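Local coordinates for protein peptidoglycan DD-endopeptidase ShyB (Vibrio cholerae, PDB 2GU1) that cuts the peptide cross-links between adjacent peptidoglycan strands as a zinc-dependent DD-endopeptidase, probably so that new glycan can be inserted and the cell wall can expand, at residues 200-204 / 325-331; 258-264 / 303-307; 93-97 / 155-159; 131-136 / 178-182. One frame throughout, in Å; residues are numbered along the deposited sequence.

Interaction 1 (200-204 / 325-331)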
loop_
_atom_site.group_PDB
_atom_site.type_symbol
_atom_site.label_atom_id
_atom_site.label_comp_id
_atom_site.label_asym_id
_atom_site.label_seq_id
_atom_site.Cartn_x
_atom_site.Cartn_y
_atom_site.Cartn_z
ATOM N N ALA A 200 15.585 9.172 -3.874
ATOM C CA ALA A 200 15.852 7.807 -3.452
ATOM C C ALA A 200 15.431 7.656 -1.995
ATOM O O ALA A 200 15.021 8.628 -1.349
ATOM C CB ALA A 200 17.337 7.483 -3.603
ATOM N N PHE A 201 15.549 6.438 -1.480
ATOM C CA PHE A 201 15.157 6.144 -0.109
ATOM C C PHE A 201 16.363 5.865 0.770
ATOM O O PHE A 201 17.453 5.556 0.281
ATOM C CB PHE A 201 14.281 4.890 -0.066
ATOM C CG PHE A 201 13.053 4.955 -0.934
ATOM C CD1 PHE A 201 12.658 3.842 -1.674
ATOM C CD2 PHE A 201 12.258 6.089 -0.959
ATOM C CE1 PHE A 201 11.484 3.859 -2.426
ATOM C CE2 PHE A 201 11.080 6.121 -1.707
ATOM C CZ PHE A 201 10.690 5.007 -2.439
ATOM N N ASN A 202 16.157 5.980 2.075
ATOM C CA ASN A 202 17.202 5.631 3.019
ATOM C C ASN A 202 16.958 4.139 3.237
ATOM O O ASN A 202 15.826 3.671 3.133
ATOM C CB ASN A 202 17.036 6.379 4.342
ATOM C CG ASN A 202 17.427 7.838 4.236
ATOM O OD1 ASN A 202 18.320 8.192 3.469
ATOM N ND2 ASN A 202 16.777 8.691 5.019
ATOM N N ARG A 203 18.007 3.388 3.523
ATOM C CA ARG A 203 17.852 1.958 3.751
ATOM C C ARG A 203 17.195 1.635 5.103
ATOM O O ARG A 203 16.360 0.733 5.195
ATOM C CB ARG A 203 19.219 1.279 3.682
ATOM C CG ARG A 203 19.190 -0.194 4.062
ATOM C CD ARG A 203 18.506 -1.004 2.996
ATOM N NE ARG A 203 19.342 -1.110 1.804
ATOM C CZ ARG A 203 18.955 -1.667 0.660
ATOM N NH1 ARG A 203 17.728 -2.178 0.540
ATOM N NH2 ARG A 203 19.798 -1.712 -0.368
ATOM N N TYR A 204 17.565 2.388 6.139
ATOM C CA TYR A 204 17.077 2.168 7.504
ATOM C C TYR A 204 16.088 3.186 8.068
ATOM O O TYR A 204 16.219 4.383 7.830
ATOM C CB TYR A 204 18.275 2.098 8.462
ATOM C CG TYR A 204 19.257 0.997 8.126
ATOM C CD1 TYR A 204 18.977 -0.330 8.436
ATOM C CD2 TYR A 204 20.448 1.281 7.459
ATOM C CE1 TYR A 204 19.860 -1.356 8.089
ATOM C CE2 TYR A 204 21.333 0.272 7.109
ATOM C CZ TYR A 204 21.036 -1.044 7.425
ATOM O OH TYR A 204 21.914 -2.046 7.071
ATOM N N ALA A 325 13.099 -5.467 2.721
ATOM C CA ALA A 325 13.543 -4.080 2.842
ATOM C C ALA A 325 15.059 -3.942 2.727
ATOM O O ALA A 325 15.564 -2.884 2.371
ATOM C CB ALA A 325 13.081 -3.500 4.170
ATOM N N MET A 326 15.783 -5.013 3.030
ATOM C CA MET A 326 17.238 -4.971 2.959
ATOM C C MET A 326 17.823 -5.434 1.619
ATOM O O MET A 326 19.041 -5.541 1.488
ATOM C CB MET A 326 17.828 -5.817 4.087
ATOM C CG MET A 326 17.365 -5.417 5.476
ATOM S SD MET A 326 17.886 -3.756 5.962
ATOM C CE MET A 326 16.460 -2.775 5.494
ATOM N N LYS A 327 16.975 -5.687 0.624
ATOM C CA LYS A 327 17.463 -6.166 -0.673
ATOM C C LYS A 327 18.268 -5.156 -1.501
ATOM O O LYS A 327 18.022 -3.950 -1.464
ATOM C CB LYS A 327 16.307 -6.718 -1.514
ATOM C CG LYS A 327 15.428 -5.685 -2.180
ATOM C CD LYS A 327 14.407 -6.388 -3.059
ATOM C CE LYS A 327 13.586 -5.406 -3.868
ATOM N NZ LYS A 327 12.708 -6.112 -4.845
ATOM N N ALA A 328 19.226 -5.683 -2.260
ATOM C CA ALA A 328 20.121 -4.884 -3.095
ATOM C C ALA A 328 19.462 -3.869 -4.025
ATOM O O ALA A 328 19.596 -2.661 -3.823
ATOM C CB ALA A 328 21.030 -5.813 -3.904
ATOM N N ASP A 329 18.764 -4.353 -5.048
ATOM C CA ASP A 329 18.120 -3.463 -6.011
ATOM C C ASP A 329 16.852 -2.807 -5.483
ATOM O O ASP A 329 15.831 -3.464 -5.280
ATOM C CB ASP A 329 17.786 -4.212 -7.304
ATOM C CG ASP A 329 16.628 -5.179 -7.134
ATOM O OD1 ASP A 329 16.757 -6.135 -6.340
ATOM O OD2 ASP A 329 15.586 -4.977 -7.791
ATOM N N LEU A 330 16.941 -1.501 -5.267
ATOM C CA LEU A 330 15.827 -0.699 -4.792
ATOM C C LEU A 330 16.358 0.720 -4.631
ATOM O O LEU A 330 17.428 0.933 -4.065
ATOM C CB LEU A 330 15.283 -1.243 -3.461
ATOM C CG LEU A 330 15.942 -0.948 -2.111
ATOM C CD1 LEU A 330 17.450 -1.127 -2.211
ATOM C CD2 LEU A 330 15.598 0.463 -1.675
ATOM N N PRO A 331 15.635 1.709 -5.169
ATOM C CA PRO A 331 16.085 3.096 -5.053
ATOM C C PRO A 331 15.888 3.585 -3.627
ATOM O O PRO A 331 15.144 2.969 -2.863
ATOM C CB PRO A 331 15.192 3.825 -6.046
ATOM C CG PRO A 331 13.905 3.057 -5.938
ATOM C CD PRO A 331 14.383 1.622 -5.941
HETATM O O HOH W 1 14.716 -0.211 3.381
#
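Arg203 NH1 is held by two backbone carbonyls of the chain's last modelled residues. It donates to Lys327 O at 2.7 Å, and to Ala325 O at 2.9 Å with an N-H...O angle of 152°. Ala325 O lies in the guanidinium plane, while Lys327 O is tilted out of it. Arg203 NH2 adds a weak bond to the same Lys327 O. Two bends in the chain, chi2 71° and chi3 72°, bring the guanidinium against the carbonyls of 325-328. Met326 O lies over one face of the group, offset toward its rim.

A water extends the link. It donates to Arg203 O at 2.6 Å and to Ala325 O at 3.0 Å, so Ala325 O accepts from both the arginine and the water. The contact joins the loop between strands 189-191 and 213-215 to the last modelled residues, which follow strand 321-323 of the M23 peptidase part. Ala325 packs on strand 312-318, which carries the zinc ligand His313.

Met326 lies against the arginine and its neighbour. Its CE is 3.7 Å from Arg203 CD. Its SD approaches Tyr204 CE1 at 3.8 Å, an oblique Met-aromatic contact. Farther along, Phe201 CE1 meets Pro331 CG at 4.3 Å, and Leu330 CD2 lies near the plane of the Phe201 ring at its edge. The Phe201 ring also packs edge-to-face with Tyr274.

Interaction 2 (258-264 / 303-307)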
loop_
_atom_site.group_PDB
_atom_site.type_symbol
_atom_site.label_atom_id
_atom_site.label_comp_id
_atom_site.label_asym_id
_atom_site.label_seq_id
_atom_site.Cartn_x
_atom_site.Cartn_y
_atom_site.Cartn_z
ATOM N N LYS A 258 -4.602 1.680 15.135
ATOM C CA LYS A 258 -4.278 0.963 16.356
ATOM C C LYS A 258 -4.878 -0.420 16.113
ATOM O O LYS A 258 -6.093 -0.600 16.174
ATOM C CB LYS A 258 -4.939 1.607 17.578
ATOM C CG LYS A 258 -4.347 1.141 18.910
ATOM C CD LYS A 258 -4.400 -0.373 19.064
ATOM C CE LYS A 258 -3.266 -0.894 19.947
ATOM N NZ LYS A 258 -3.248 -2.389 20.029
ATOM N N HIS A 259 -4.017 -1.389 15.836
ATOM C CA HIS A 259 -4.440 -2.751 15.550
ATOM C C HIS A 259 -4.207 -3.647 16.766
ATOM O O HIS A 259 -3.182 -3.545 17.440
ATOM C CB HIS A 259 -3.655 -3.251 14.334
ATOM C CG HIS A 259 -4.154 -4.540 13.762
ATOM N ND1 HIS A 259 -3.890 -5.765 14.338
ATOM C CD2 HIS A 259 -4.862 -4.797 12.637
ATOM C CE1 HIS A 259 -4.410 -6.721 13.588
ATOM N NE2 HIS A 259 -5.005 -6.160 12.550
ATOM N N PRO A 260 -5.165 -4.537 17.070
ATOM C CA PRO A 260 -5.040 -5.439 18.221
ATOM C C PRO A 260 -3.761 -6.272 18.211
ATOM O O PRO A 260 -3.199 -6.581 19.268
ATOM C CB PRO A 260 -6.288 -6.319 18.114
ATOM C CG PRO A 260 -7.274 -5.439 17.393
ATOM C CD PRO A 260 -6.429 -4.771 16.347
ATOM N N TYR A 261 -3.299 -6.628 17.017
ATOM C CA TYR A 261 -2.106 -7.451 16.890
ATOM C C TYR A 261 -0.882 -6.728 16.342
ATOM O O TYR A 261 0.242 -6.985 16.779
ATOM C CB TYR A 261 -2.449 -8.674 16.042
ATOM C CG TYR A 261 -3.479 -9.538 16.731
ATOM C CD1 TYR A 261 -3.102 -10.462 17.701
ATOM C CD2 TYR A 261 -4.844 -9.347 16.499
ATOM C CE1 TYR A 261 -4.052 -11.170 18.432
ATOM C CE2 TYR A 261 -5.804 -10.051 17.224
ATOM C CZ TYR A 261 -5.401 -10.958 18.190
ATOM O OH TYR A 261 -6.346 -11.634 18.931
ATOM N N ALA A 262 -1.094 -5.827 15.394
ATOM C CA ALA A 262 0.020 -5.072 14.823
ATOM C C ALA A 262 0.302 -3.859 15.706
ATOM O O ALA A 262 1.263 -3.126 15.480
ATOM C CB ALA A 262 -0.313 -4.630 13.407
ATOM N N GLY A 263 -0.540 -3.668 16.718
ATOM C CA GLY A 263 -0.387 -2.541 17.629
ATOM C C GLY A 263 -0.575 -1.249 16.862
ATOM O O GLY A 263 -1.285 -1.227 15.852
ATOM N N ASN A 264 0.039 -0.168 17.336
ATOM C CA ASN A 264 -0.047 1.110 16.640
ATOM C C ASN A 264 0.821 1.005 15.388
ATOM O O ASN A 264 1.988 0.597 15.464
ATOM C CB ASN A 264 0.482 2.248 17.517
ATOM C CG ASN A 264 -0.366 2.479 18.746
ATOM O OD1 ASN A 264 -1.565 2.724 18.644
ATOM N ND2 ASN A 264 0.254 2.411 19.920
ATOM N N ALA A 303 6.148 -1.575 21.718
ATOM C CA ALA A 303 5.874 -2.986 21.906
ATOM C C ALA A 303 4.362 -3.173 21.957
ATOM O O ALA A 303 3.873 -4.013 22.704
ATOM C CB ALA A 303 6.495 -3.457 23.199
ATOM N N THR A 304 3.622 -2.369 21.193
ATOM C CA THR A 304 2.162 -2.494 21.175
ATOM C C THR A 304 1.749 -3.633 20.248
ATOM O O THR A 304 2.508 -4.041 19.359
ATOM C CB THR A 304 1.448 -1.184 20.727
ATOM O OG1 THR A 304 1.948 -0.756 19.454
ATOM C CG2 THR A 304 1.654 -0.072 21.764
ATOM N N GLY A 305 0.548 -4.154 20.468
ATOM C CA GLY A 305 0.066 -5.253 19.655
ATOM C C GLY A 305 0.521 -6.562 20.258
ATOM O O GLY A 305 0.718 -6.650 21.471
ATOM N N ARG A 306 0.696 -7.571 19.411
ATOM C CA ARG A 306 1.124 -8.897 19.840
ATOM C C ARG A 306 2.567 -9.190 19.423
ATOM O O ARG A 306 2.897 -9.185 18.232
ATOM C CB ARG A 306 0.193 -9.958 19.246
ATOM C CG ARG A 306 0.713 -11.388 19.348
ATOM C CD ARG A 306 0.942 -11.795 20.797
ATOM N NE ARG A 306 -0.294 -11.798 21.578
ATOM C CZ ARG A 306 -1.329 -12.604 21.346
ATOM N NH1 ARG A 306 -1.285 -13.482 20.350
ATOM N NH2 ARG A 306 -2.408 -12.536 22.114
ATOM N N LEU A 307 3.419 -9.458 20.411
ATOM C CA LEU A 307 4.824 -9.750 20.150
ATOM C C LEU A 307 5.523 -10.384 21.351
ATOM O O LEU A 307 5.038 -10.299 22.482
ATOM C CB LEU A 307 5.555 -8.467 19.730
ATOM C CG LEU A 307 5.136 -7.157 20.412
ATOM C CD1 LEU A 307 5.260 -7.274 21.926
ATOM C CD2 LEU A 307 6.000 -6.024 19.891
#
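Gly263 and Gly305 bring the two backbones together, with their CA atoms only 3.4 Å apart. Both are glycines where a CB would collide with the opposite segment. This is the tight part of the contact. Gly305 CA also makes a CA-H...O contact with Pro260 O at 3.5 Å.

Two hydrogen bonds flank the glycines. Arg306 N donates to Tyr261 O at 2.7 Å, and the bond is almost straight at 175°. Asn264 N donates to Thr304 OG1 at 2.9 Å. The Thr304 hydroxyl sits between its backbone N and carbonyl carbon (chi1 55°), which turns OG1 toward the corner at Asn264. Thr304 OG1 and Asn264 ND2 are both hydrogen-bonded to Leu281 O. Thr304 CG2 lies 3.4 Å from Asn264 ND2.

The other end is looser and more exposed. Tyr261 and Arg306 run side by side in the same direction. Arg306 CB meets the ring edge at CD1, 3.7 Å away. The guanidinium stands nearly perpendicular to the ring, 86° between planes, with Tyr261 CE1 over one of its faces. This is an edge contact and not a stack.

Both segments belong to the M23 domain, and Ala262 is about 7 Å from the zinc ligand His313, side chain to side chain. Close to that site, one backbone bond and one bond to a hydroxyl join the segments, while the guanidinium gives Tyr261 van der Waals contact without a hydrogen bond.

Interaction 3 (93-97 / 155-159)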
loop_
_atom_site.group_PDB
_atom_site.type_symbol
_atom_site.label_atom_id
_atom_site.label_comp_id
_atom_site.label_asym_id
_atom_site.label_seq_id
_atom_site.Cartn_x
_atom_site.Cartn_y
_atom_site.Cartn_z
ATOM N N GLU A 93 -4.014 -14.373 -7.091
ATOM C CA GLU A 93 -4.055 -13.306 -8.070
ATOM C C GLU A 93 -4.136 -13.843 -9.496
ATOM O O GLU A 93 -3.386 -14.741 -9.877
ATOM C CB GLU A 93 -2.808 -12.440 -7.905
ATOM C CG GLU A 93 -2.866 -11.114 -8.617
ATOM C CD GLU A 93 -1.755 -10.175 -8.182
ATOM O OE1 GLU A 93 -1.778 -8.998 -8.605
ATOM O OE2 GLU A 93 -0.862 -10.613 -7.417
ATOM N N ILE A 94 -5.058 -13.293 -10.275
ATOM C CA ILE A 94 -5.236 -13.692 -11.665
ATOM C C ILE A 94 -4.674 -12.582 -12.551
ATOM O O ILE A 94 -4.982 -11.403 -12.360
ATOM C CB ILE A 94 -6.723 -13.880 -12.010
ATOM C CG1 ILE A 94 -7.354 -14.891 -11.055
ATOM C CG2 ILE A 94 -6.866 -14.355 -13.449
ATOM C CD1 ILE A 94 -8.848 -15.025 -11.221
ATOM N N SER A 95 -3.842 -12.955 -13.516
ATOM C CA SER A 95 -3.263 -11.963 -14.410
ATOM C C SER A 95 -4.101 -11.865 -15.678
ATOM O O SER A 95 -3.920 -12.648 -16.614
ATOM C CB SER A 95 -1.819 -12.335 -14.761
ATOM O OG SER A 95 -1.171 -11.262 -15.423
ATOM N N GLY A 96 -5.033 -10.918 -15.693
ATOM C CA GLY A 96 -5.876 -10.727 -16.858
ATOM C C GLY A 96 -5.036 -10.128 -17.969
ATOM O O GLY A 96 -3.946 -10.620 -18.246
ATOM N N GLU A 97 -5.527 -9.074 -18.614
ATOM C CA GLU A 97 -4.750 -8.445 -19.678
ATOM C C GLU A 97 -4.637 -6.951 -19.420
ATOM O O GLU A 97 -5.545 -6.339 -18.858
ATOM C CB GLU A 97 -5.394 -8.659 -21.052
ATOM C CG GLU A 97 -6.025 -10.018 -21.271
ATOM C CD GLU A 97 -7.509 -10.008 -20.960
ATOM O OE1 GLU A 97 -8.243 -9.237 -21.618
ATOM O OE2 GLU A 97 -7.943 -10.762 -20.065
ATOM N N GLN A 155 -5.577 -2.571 -16.339
ATOM C CA GLN A 155 -5.755 -4.011 -16.276
ATOM C C GLN A 155 -7.222 -4.366 -16.456
ATOM O O GLN A 155 -8.112 -3.732 -15.878
ATOM C CB GLN A 155 -5.239 -4.555 -14.943
ATOM C CG GLN A 155 -5.380 -6.060 -14.772
ATOM C CD GLN A 155 -4.825 -6.533 -13.439
ATOM O OE1 GLN A 155 -5.012 -5.878 -12.417
ATOM N NE2 GLN A 155 -4.146 -7.682 -13.445
ATOM N N TYR A 156 -7.460 -5.369 -17.289
ATOM C CA TYR A 156 -8.804 -5.858 -17.560
ATOM C C TYR A 156 -8.849 -7.355 -17.295
ATOM O O TYR A 156 -7.820 -8.014 -17.213
ATOM C CB TYR A 156 -9.189 -5.610 -19.024
ATOM C CG TYR A 156 -9.889 -4.294 -19.263
ATOM C CD1 TYR A 156 -9.238 -3.081 -19.031
ATOM C CD2 TYR A 156 -11.212 -4.259 -19.701
ATOM C CE1 TYR A 156 -9.890 -1.863 -19.226
ATOM C CE2 TYR A 156 -11.875 -3.045 -19.901
ATOM C CZ TYR A 156 -11.208 -1.854 -19.662
ATOM O OH TYR A 156 -11.852 -0.656 -19.866
ATOM N N LEU A 157 -10.058 -7.868 -17.130
ATOM C CA LEU A 157 -10.284 -9.290 -16.942
ATOM C C LEU A 157 -11.348 -9.541 -17.988
ATOM O O LEU A 157 -12.495 -9.133 -17.821
ATOM C CB LEU A 157 -10.839 -9.600 -15.558
ATOM C CG LEU A 157 -11.058 -11.104 -15.348
ATOM C CD1 LEU A 157 -9.747 -11.854 -15.576
ATOM C CD2 LEU A 157 -11.585 -11.358 -13.944
ATOM N N GLY A 158 -10.969 -10.198 -19.074
ATOM C CA GLY A 158 -11.931 -10.413 -20.131
ATOM C C GLY A 158 -12.325 -9.030 -20.617
ATOM O O GLY A 158 -11.470 -8.246 -21.025
ATOM N N GLU A 159 -13.609 -8.710 -20.529
ATOM C CA GLU A 159 -14.112 -7.420 -20.983
ATOM C C GLU A 159 -14.358 -6.451 -19.830
ATOM O O GLU A 159 -14.847 -5.337 -20.035
ATOM C CB GLU A 159 -15.412 -7.633 -21.761
ATOM C CG GLU A 159 -16.508 -8.292 -20.937
ATOM C CD GLU A 159 -17.501 -9.070 -21.788
ATOM O OE1 GLU A 159 -18.520 -9.537 -21.232
ATOM O OE2 GLU A 159 -17.260 -9.220 -23.007
#
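Glu97 and Tyr156 form an antiparallel hydrogen-bonded pair. Tyr156 N donates to Glu97 O at 2.7 Å. Glu97 N returns a bond to Tyr156 O at 2.9 Å. The pair joins the start of strand 97-106, at one margin of the second domain's antiparallel sheet, to the end of strand 147-157.

From CB, the Glu97 side chain sends CG to the side opposite its carbonyl carbon (chi1 -38°). A bend at chi2, 95°, then carries the carboxylate along the neighbouring strand to the turn at Gly158. CD comes within 3.9 Å of Gly158 N. OE2 accepts from Gly158 N at 3.2 Å through its syn lone pair. OE1 faces Gly158 O at 3.4 Å, two acceptors with no bond between them.

Gly96 CA lies against Tyr156 O at 3.4 Å, a CA-H...O contact. Ile94 CG2 and Leu157 CD1 add a light apolar touch. Beyond the pair, the Tyr156 ring makes a cation-pi contact with Arg99.

The strand pairing is thus continued by a side chain. The carboxylate takes up the N-H of Gly158, where the chain turns from strand 147-157 into strand 160-173.

Interaction 4 (131-136 / 178-182)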
loop_
_atom_site.group_PDB
_atom_site.type_symbol
_atom_site.label_atom_id
_atom_site.label_comp_id
_atom_site.label_asym_id
_atom_site.label_seq_id
_atom_site.Cartn_x
_atom_site.Cartn_y
_atom_site.Cartn_z
ATOM N N VAL A 131 5.113 14.101 -9.631
ATOM C CA VAL A 131 6.272 13.685 -10.411
ATOM C C VAL A 131 6.944 14.831 -11.165
ATOM O O VAL A 131 8.168 14.948 -11.162
ATOM C CB VAL A 131 5.882 12.591 -11.442
ATOM C CG1 VAL A 131 7.012 12.372 -12.442
ATOM C CG2 VAL A 131 5.552 11.293 -10.717
ATOM N N MET A 132 6.144 15.676 -11.804
ATOM C CA MET A 132 6.677 16.778 -12.603
ATOM C C MET A 132 6.916 18.113 -11.888
ATOM O O MET A 132 7.320 19.083 -12.530
ATOM C CB MET A 132 5.747 17.038 -13.795
ATOM C CG MET A 132 5.442 15.815 -14.655
ATOM S SD MET A 132 6.924 15.099 -15.361
ATOM C CE MET A 132 7.194 16.161 -16.727
ATOM N N LYS A 133 6.693 18.169 -10.579
ATOM C CA LYS A 133 6.843 19.434 -9.852
ATOM C C LYS A 133 8.137 20.230 -10.053
ATOM O O LYS A 133 8.102 21.457 -10.099
ATOM C CB LYS A 133 6.607 19.219 -8.353
ATOM C CG LYS A 133 7.702 18.475 -7.625
ATOM C CD LYS A 133 7.507 18.616 -6.123
ATOM C CE LYS A 133 8.603 17.914 -5.344
ATOM N NZ LYS A 133 8.539 16.442 -5.523
ATOM N N ASP A 134 9.272 19.554 -10.176
ATOM C CA ASP A 134 10.538 20.259 -10.364
ATOM C C ASP A 134 10.814 20.629 -11.818
ATOM O O ASP A 134 11.558 21.571 -12.098
ATOM C CB ASP A 134 11.698 19.422 -9.822
ATOM C CG ASP A 134 11.562 19.134 -8.342
ATOM O OD1 ASP A 134 11.328 20.091 -7.576
ATOM O OD2 ASP A 134 11.689 17.958 -7.945
ATOM N N LYS A 135 10.214 19.891 -12.744
ATOM C CA LYS A 135 10.419 20.156 -14.160
ATOM C C LYS A 135 9.369 21.122 -14.703
ATOM O O LYS A 135 9.586 21.762 -15.731
ATOM C CB LYS A 135 10.380 18.842 -14.951
ATOM C CG LYS A 135 11.363 17.780 -14.455
ATOM C CD LYS A 135 12.818 18.148 -14.739
ATOM C CE LYS A 135 13.306 17.567 -16.062
ATOM N NZ LYS A 135 12.475 17.987 -17.220
ATOM N N ILE A 136 8.239 21.234 -14.006
ATOM C CA ILE A 136 7.163 22.119 -14.443
ATOM C C ILE A 136 6.534 22.935 -13.313
ATOM O O ILE A 136 6.217 22.405 -12.247
ATOM C CB ILE A 136 6.021 21.324 -15.128
ATOM C CG1 ILE A 136 6.549 20.604 -16.368
ATOM C CG2 ILE A 136 4.886 22.265 -15.517
ATOM C CD1 ILE A 136 5.486 19.832 -17.127
ATOM N N ASP A 178 9.743 21.376 -24.165
ATOM C CA ASP A 178 9.075 20.095 -23.935
ATOM C C ASP A 178 9.674 19.306 -22.776
ATOM O O ASP A 178 10.890 19.299 -22.578
ATOM C CB ASP A 178 9.127 19.239 -25.202
ATOM C CG ASP A 178 8.328 19.839 -26.337
ATOM O OD1 ASP A 178 8.384 19.294 -27.460
ATOM O OD2 ASP A 178 7.640 20.853 -26.102
ATOM N N VAL A 179 8.809 18.636 -22.020
ATOM C CA VAL A 179 9.240 17.832 -20.883
ATOM C C VAL A 179 8.569 16.460 -20.918
ATOM O O VAL A 179 7.391 16.348 -21.250
ATOM C CB VAL A 179 8.872 18.510 -19.547
ATOM C CG1 VAL A 179 9.526 17.768 -18.397
ATOM C CG2 VAL A 179 9.295 19.969 -19.561
ATOM N N SER A 180 9.314 15.414 -20.577
ATOM C CA SER A 180 8.746 14.071 -20.566
ATOM C C SER A 180 9.426 13.182 -19.529
ATOM O O SER A 180 10.633 13.292 -19.293
ATOM C CB SER A 180 8.849 13.439 -21.960
ATOM O OG SER A 180 10.200 13.252 -22.339
ATOM N N ALA A 181 8.643 12.311 -18.901
ATOM C CA ALA A 181 9.158 11.405 -17.886
ATOM C C ALA A 181 8.586 10.011 -18.124
ATOM O O ALA A 181 7.458 9.868 -18.603
ATOM C CB ALA A 181 8.777 11.899 -16.494
ATOM N N PHE A 182 9.362 8.992 -17.773
ATOM C CA PHE A 182 8.959 7.601 -17.974
ATOM C C PHE A 182 9.202 6.782 -16.717
ATOM O O PHE A 182 10.209 6.975 -16.033
ATOM C CB PHE A 182 9.769 6.997 -19.124
ATOM C CG PHE A 182 9.707 7.795 -20.390
ATOM C CD1 PHE A 182 8.637 7.649 -21.273
ATOM C CD2 PHE A 182 10.723 8.686 -20.711
ATOM C CE1 PHE A 182 8.581 8.388 -22.452
ATOM C CE2 PHE A 182 10.676 9.429 -21.886
ATOM C CZ PHE A 182 9.603 9.276 -22.761
#
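The chain leaving helix 122-132 passes strand 179-183 at side-chain distance, with CA atoms 7.2 Å apart at Lys135 and Val179 and 7.9 Å at Met132 and Ala181. Met132 spans both positions on the strand. Its SD touches Ala181 CB at 3.9 Å, and its CE presses on Val179 CG1 at 3.3 Å, tighter than usual van der Waals contact. Bends at chi2 (-60°) and chi3 (-81°) turn the methyl group toward the valine, and the two side chains slide past each other in opposite directions.

The arrangement is helix-on-sheet packing within the second domain, the Csd3-type part of the protein. Strand 179-183 lies between 160-173 and 189-191 in an antiparallel sheet. Val179 and Ala181 turn to the helix side, whereas Ser180 between them points away. Met132 also reaches Ile170 of the neighbouring strand, and Val131 and Ala181 both pack on Phe189.

Two more residues surround Val179. Ile136 CG1 meets CG2 of the valine at 4.3 Å. Lys135 curls over the other methyl: its CB is 3.7 Å from Val179 CG1, and its NZ lies 3.2 Å from that same carbon. The lysine is exposed and also touches Asp191. Within 131-136, Ile136 N donates to Met132 O at 2.8 Å.

In the fold
Interactions 3 and 4 belong to the same antiparallel sheet of the second domain but differ in kind. Interaction 3 is a surface contact made by strand pairing at a sheet margin; interaction 4 is partly buried and apolar, with a helix end against a strand. Their centres are about 31 Å apart, and their segments alternate along the chain. Interaction 2 lies within the peptidase domain, nested in the loop that interaction 1 closes. It is partly buried and relies on close backbones near the zinc site. Interaction 1, on the surface, joins the loop after strand 189-191 to the last modelled residues through an arginine. Interactions 2 and 4 lie on opposite sides of the chain's centre.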